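PDB 7EHP: chitin oligosaccahride binding protein NagB1 from Paenibacillus sp. FPU-7, which binds chitin oligosaccharides such as N,N'-diacetylchitobiose as an extracellular solute-binding protein, probably delivering them to a membrane transporter. Local coordinates for residues Phe160-Leu172 with Arg362-Gly374. Numbering follows the deposited sequence.
Sequences FASSDGWVANMML and RETLEMCMQELIG. With NAG (2-acetamido-2-deoxy-beta-D-glucopyranose), chain C.
G165 lies against the shaft of E366, with G165 CA and E366 CA 4.8 Å apart, where the axes of helices 165-172 and 362-373 cross at 87°. With no side chain there, E366 CG comes within 3.5 Å of G165 C. The apolar side is tightly packed: L172 and M369 reach toward each other tip to tip, CD2 to SD at 3.5 Å. I373 CD1 fits between A168 CB, S162 CB and the in-plane edge of the F160 ring. Buried among L365 and M369, N169 OD1 has no polar partner, whereas N169 ND2 donates to a water (2.7 Å) that donates to E366 OE1. On the looser side, where G165, E366 and Q370 are partly exposed, Q370 NE2 donates to S162 O at 2.9 Å, nearly straight (166°) and in the carbonyl plane. At the ligand-facing end, buried R362 grips the E366 carboxylate side-on through NE and NH2, fixing it beside W166. W166 CG sits between the backbone N and the carbonyl carbon (chi1 72°), which leads the indole away from helix 362-373; NAG N2 lies 3.5 Å above the ring plane, toward its rim, and V167 CG2 is on the opposite face. With an alanine here, the acetamido group would probably lose its aromatic platform and V167 CG2 part of its cover. An aromatic side chain thus meets a sugar's acetamido group, as in sugar pockets of solute-binding proteins of the periplasmic-binding-protein fold.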
loop_
_atom_site.group_PDB
_atom_site.type_symbol
_atom_site.label_atom_id
_atom_site.label_comp_id
_atom_site.label_asym_id
_atom_site.label_seq_id
_atom_site.Cartn_x
_atom_site.Cartn_y
_atom_site.Cartn_z
ATOM N N PHE A 160 -3.868 -11.719 10.386
ATOM C CA PHE A 160 -3.885 -11.940 8.939
ATOM C C PHE A 160 -5.315 -12.179 8.458
ATOM O O PHE A 160 -6.034 -13.013 9.006
ATOM C CB PHE A 160 -2.953 -13.129 8.581
ATOM C CG PHE A 160 -2.891 -13.453 7.114
ATOM C CD1 PHE A 160 -2.403 -12.528 6.202
ATOM C CD2 PHE A 160 -3.275 -14.700 6.648
ATOM C CE1 PHE A 160 -2.331 -12.824 4.848
ATOM C CE2 PHE A 160 -3.208 -15.007 5.291
ATOM C CZ PHE A 160 -2.733 -14.058 4.387
ATOM N N ALA A 161 -5.729 -11.432 7.445
ATOM C CA ALA A 161 -7.063 -11.581 6.882
ATOM C C ALA A 161 -6.936 -11.549 5.369
ATOM O O ALA A 161 -6.290 -10.648 4.834
ATOM C CB ALA A 161 -7.980 -10.463 7.390
ATOM N N SER A 162 -7.531 -12.526 4.673
ATOM C CA SER A 162 -7.292 -12.685 3.240
ATOM C C SER A 162 -8.561 -12.773 2.390
ATOM O O SER A 162 -8.470 -13.136 1.214
ATOM C CB SER A 162 -6.430 -13.921 2.974
ATOM O OG SER A 162 -7.104 -15.085 3.434
ATOM N N SER A 163 -9.730 -12.419 2.922
ATOM C CA SER A 163 -10.905 -12.286 2.067
ATOM C C SER A 163 -10.686 -11.236 0.973
ATOM O O SER A 163 -11.106 -11.423 -0.178
ATOM C CB SER A 163 -12.128 -11.940 2.919
ATOM O OG SER A 163 -13.296 -11.963 2.122
ATOM N N ASP A 164 -10.034 -10.123 1.305
ATOM C CA ASP A 164 -9.578 -9.187 0.286
ATOM C C ASP A 164 -8.226 -9.668 -0.240
ATOM O O ASP A 164 -7.242 -9.718 0.503
ATOM C CB ASP A 164 -9.493 -7.768 0.852
ATOM C CG ASP A 164 -10.790 -7.341 1.534
ATOM O OD1 ASP A 164 -11.870 -7.613 0.967
ATOM O OD2 ASP A 164 -10.739 -6.738 2.627
ATOM N N GLY A 165 -8.177 -10.031 -1.518
ATOM C CA GLY A 165 -7.041 -10.796 -1.995
ATOM C C GLY A 165 -5.723 -10.049 -1.925
ATOM O O GLY A 165 -4.678 -10.656 -1.690
ATOM N N TRP A 166 -5.751 -8.729 -2.128
ATOM C CA TRP A 166 -4.512 -7.961 -2.165
ATOM C C TRP A 166 -3.776 -8.024 -0.835
ATOM O O TRP A 166 -2.551 -7.866 -0.798
ATOM C CB TRP A 166 -4.809 -6.497 -2.557
ATOM C CG TRP A 166 -5.497 -5.724 -1.476
ATOM C CD1 TRP A 166 -6.858 -5.618 -1.262
ATOM C CD2 TRP A 166 -4.868 -4.962 -0.443
ATOM N NE1 TRP A 166 -7.098 -4.838 -0.152
ATOM C CE2 TRP A 166 -5.893 -4.421 0.365
ATOM C CE3 TRP A 166 -3.537 -4.668 -0.130
ATOM C CZ2 TRP A 166 -5.621 -3.605 1.469
ATOM C CZ3 TRP A 166 -3.268 -3.854 0.967
ATOM C CH2 TRP A 166 -4.301 -3.339 1.754
ATOM N N VAL A 167 -4.501 -8.254 0.266
ATOM C CA VAL A 167 -3.874 -8.288 1.588
ATOM C C VAL A 167 -2.860 -9.423 1.672
ATOM O O VAL A 167 -1.787 -9.278 2.271
ATOM C CB VAL A 167 -4.948 -8.421 2.685
ATOM C CG1 VAL A 167 -4.310 -8.477 4.048
ATOM C CG2 VAL A 167 -5.949 -7.262 2.603
ATOM N N ALA A 168 -3.194 -10.576 1.088
ATOM C CA ALA A 168 -2.309 -11.736 1.163
ATOM C C ALA A 168 -1.001 -11.491 0.414
ATOM O O ALA A 168 0.034 -12.077 0.755
ATOM C CB ALA A 168 -3.028 -12.965 0.599
ATOM N N ASN A 169 -1.020 -10.602 -0.575
ATOM C CA ASN A 169 0.155 -10.351 -1.390
ATOM C C ASN A 169 1.162 -9.424 -0.724
ATOM O O ASN A 169 2.284 -9.298 -1.231
ATOM C CB ASN A 169 -0.277 -9.786 -2.750
ATOM C CG ASN A 169 -0.911 -10.842 -3.605
ATOM O OD1 ASN A 169 -0.775 -12.034 -3.313
ATOM N ND2 ASN A 169 -1.621 -10.434 -4.642
ATOM N N MET A 170 0.814 -8.810 0.407
ATOM C CA MET A 170 1.706 -7.847 1.040
ATOM C C MET A 170 2.942 -8.591 1.556
ATOM O O MET A 170 4.053 -8.412 1.036
ATOM C CB MET A 170 0.970 -7.106 2.165
ATOM C CG MET A 170 0.304 -5.819 1.648
ATOM S SD MET A 170 -0.340 -4.725 2.936
ATOM C CE MET A 170 -1.522 -5.741 3.829
ATOM N N MET A 171 2.762 -9.469 2.542
ATOM C CA MET A 171 3.916 -10.220 3.037
ATOM C C MET A 171 4.538 -11.078 1.947
ATOM O O MET A 171 5.760 -11.288 1.939
ATOM C CB MET A 171 3.525 -11.083 4.238
ATOM C CG MET A 171 4.751 -11.719 4.876
ATOM S SD MET A 171 4.432 -13.090 5.984
ATOM C CE MET A 171 3.656 -12.271 7.369
ATOM N N LEU A 172 3.728 -11.561 1.008
ATOM C CA LEU A 172 4.262 -12.357 -0.083
ATOM C C LEU A 172 5.249 -11.549 -0.898
ATOM O O LEU A 172 6.273 -12.080 -1.346
ATOM C CB LEU A 172 3.120 -12.897 -0.952
ATOM C CG LEU A 172 3.409 -13.761 -2.181
ATOM C CD1 LEU A 172 3.997 -15.146 -1.774
ATOM C CD2 LEU A 172 2.156 -13.933 -3.021
ATOM N N ARG A 362 -1.625 -9.269 -11.370
ATOM C CA ARG A 362 -2.006 -8.986 -9.989
ATOM C C ARG A 362 -3.275 -9.739 -9.604
ATOM O O ARG A 362 -3.348 -10.338 -8.530
ATOM C CB ARG A 362 -2.220 -7.475 -9.815
ATOM C CG ARG A 362 -2.313 -7.015 -8.353
ATOM C CD ARG A 362 -3.442 -6.012 -8.150
ATOM N NE ARG A 362 -4.755 -6.645 -8.114
ATOM C CZ ARG A 362 -5.669 -6.531 -9.071
ATOM N NH1 ARG A 362 -5.428 -5.798 -10.151
ATOM N NH2 ARG A 362 -6.835 -7.133 -8.933
ATOM N N GLU A 363 -4.308 -9.667 -10.453
ATOM C CA GLU A 363 -5.566 -10.345 -10.154
ATOM C C GLU A 363 -5.361 -11.851 -10.021
ATOM O O GLU A 363 -5.917 -12.493 -9.120
ATOM C CB GLU A 363 -6.590 -10.040 -11.248
ATOM C CG GLU A 363 -7.933 -10.694 -10.988
ATOM C CD GLU A 363 -8.936 -10.503 -12.122
ATOM O OE1 GLU A 363 -8.759 -11.112 -13.196
ATOM O OE2 GLU A 363 -9.907 -9.744 -11.926
ATOM N N THR A 364 -4.543 -12.427 -10.902
ATOM C CA THR A 364 -4.285 -13.862 -10.866
ATOM C C THR A 364 -3.517 -14.256 -9.611
ATOM O O THR A 364 -3.803 -15.289 -8.998
ATOM C CB THR A 364 -3.527 -14.242 -12.133
ATOM O OG1 THR A 364 -4.315 -13.832 -13.263
ATOM C CG2 THR A 364 -3.204 -15.744 -12.176
ATOM N N LEU A 365 -2.545 -13.439 -9.200
ATOM C CA LEU A 365 -1.822 -13.735 -7.971
ATOM C C LEU A 365 -2.767 -13.732 -6.778
ATOM O O LEU A 365 -2.686 -14.619 -5.919
ATOM C CB LEU A 365 -0.686 -12.736 -7.753
ATOM C CG LEU A 365 0.163 -13.032 -6.526
ATOM C CD1 LEU A 365 0.791 -14.443 -6.675
ATOM C CD2 LEU A 365 1.240 -11.969 -6.321
ATOM N N GLU A 366 -3.682 -12.753 -6.717
ATOM C CA GLU A 366 -4.685 -12.717 -5.649
ATOM C C GLU A 366 -5.487 -14.010 -5.602
ATOM O O GLU A 366 -5.584 -14.664 -4.556
ATOM C CB GLU A 366 -5.630 -11.530 -5.856
ATOM C CG GLU A 366 -5.075 -10.222 -5.380
ATOM C CD GLU A 366 -5.801 -9.020 -5.957
ATOM O OE1 GLU A 366 -5.393 -7.886 -5.639
ATOM O OE2 GLU A 366 -6.772 -9.198 -6.718
ATOM N N MET A 367 -6.054 -14.408 -6.737
ATOM C CA MET A 367 -6.893 -15.599 -6.743
ATOM C C MET A 367 -6.080 -16.851 -6.442
ATOM O O MET A 367 -6.544 -17.730 -5.716
ATOM C CB MET A 367 -7.606 -15.722 -8.084
ATOM C CG MET A 367 -8.283 -14.422 -8.532
ATOM S SD MET A 367 -9.221 -14.558 -10.076
ATOM C CE MET A 367 -7.929 -14.400 -11.321
ATOM N N CYS A 368 -4.863 -16.938 -6.984
ATOM C CA CYS A 368 -4.003 -18.087 -6.717
ATOM C C CYS A 368 -3.641 -18.185 -5.243
ATOM O O CYS A 368 -3.615 -19.283 -4.683
ATOM C CB CYS A 368 -2.741 -18.013 -7.566
ATOM S SG CYS A 368 -3.028 -18.561 -9.251
ATOM N N MET A 369 -3.364 -17.054 -4.589
ATOM C CA MET A 369 -3.000 -17.113 -3.175
ATOM C C MET A 369 -4.171 -17.492 -2.286
ATOM O O MET A 369 -3.973 -18.177 -1.272
ATOM C CB MET A 369 -2.393 -15.791 -2.725
ATOM C CG MET A 369 -1.045 -15.493 -3.369
ATOM S SD MET A 369 0.175 -16.835 -3.202
ATOM C CE MET A 369 0.573 -16.717 -1.462
ATOM N N GLN A 370 -5.388 -17.094 -2.640
ATOM C CA GLN A 370 -6.529 -17.559 -1.853
ATOM C C GLN A 370 -6.715 -19.065 -1.990
ATOM O O GLN A 370 -7.056 -19.743 -1.013
ATOM C CB GLN A 370 -7.785 -16.802 -2.257
ATOM C CG GLN A 370 -7.758 -15.395 -1.689
ATOM C CD GLN A 370 -8.800 -14.517 -2.301
ATOM O OE1 GLN A 370 -9.243 -14.769 -3.414
ATOM N NE2 GLN A 370 -9.212 -13.484 -1.581
ATOM N N GLU A 371 -6.471 -19.610 -3.187
ATOM C CA GLU A 371 -6.469 -21.063 -3.348
ATOM C C GLU A 371 -5.352 -21.709 -2.540
ATOM O O GLU A 371 -5.558 -22.756 -1.907
ATOM C CB GLU A 371 -6.335 -21.430 -4.827
ATOM C CG GLU A 371 -7.517 -20.969 -5.688
ATOM C CD GLU A 371 -8.847 -21.471 -5.164
ATOM O OE1 GLU A 371 -9.114 -22.682 -5.326
ATOM O OE2 GLU A 371 -9.618 -20.670 -4.579
ATOM N N LEU A 372 -4.159 -21.099 -2.532
ATOM C CA LEU A 372 -3.072 -21.665 -1.733
ATOM C C LEU A 372 -3.399 -21.610 -0.248
ATOM O O LEU A 372 -3.150 -22.568 0.487
ATOM C CB LEU A 372 -1.760 -20.933 -2.000
ATOM C CG LEU A 372 -0.554 -21.447 -1.191
ATOM C CD1 LEU A 372 -0.054 -22.793 -1.692
ATOM C CD2 LEU A 372 0.587 -20.415 -1.181
ATOM N N ILE A 373 -3.964 -20.493 0.209
ATOM C CA ILE A 373 -4.340 -20.368 1.612
ATOM C C ILE A 373 -5.430 -21.376 1.958
ATOM O O ILE A 373 -5.436 -21.949 3.051
ATOM C CB ILE A 373 -4.776 -18.922 1.915
ATOM C CG1 ILE A 373 -3.582 -17.968 1.806
ATOM C CG2 ILE A 373 -5.417 -18.843 3.301
ATOM C CD1 ILE A 373 -3.968 -16.454 1.716
ATOM N N GLY A 374 -6.364 -21.619 1.027
ATOM C CA GLY A 374 -7.391 -22.623 1.216
ATOM C C GLY A 374 -6.946 -24.052 0.964
ATOM O O GLY A 374 -7.781 -24.955 0.923
HETATM C C1 NAG C . -2.505 -0.297 -0.925
HETATM C C2 NAG C . -2.928 -1.098 -2.152
HETATM C C3 NAG C . -1.855 -2.114 -2.510
HETATM C C4 NAG C . -0.521 -1.410 -2.704
HETATM C C5 NAG C . -0.176 -0.584 -1.467
HETATM C C6 NAG C . 1.093 0.226 -1.621
HETATM C C7 NAG C . -5.261 -1.538 -2.788
HETATM C C8 NAG C . -6.504 -2.288 -2.465
HETATM N N2 NAG C . -4.221 -1.743 -1.966
HETATM O O3 NAG C . -2.224 -2.779 -3.708
HETATM O O4 NAG C . 0.516 -2.357 -2.922
HETATM O O5 NAG C . -1.232 0.340 -1.173
HETATM O O6 NAG C . 1.073 1.031 -2.792
HETATM O O7 NAG C . -5.190 -0.780 -3.761
HETATM O O HOH W 1 -2.547 -7.934 -5.052
#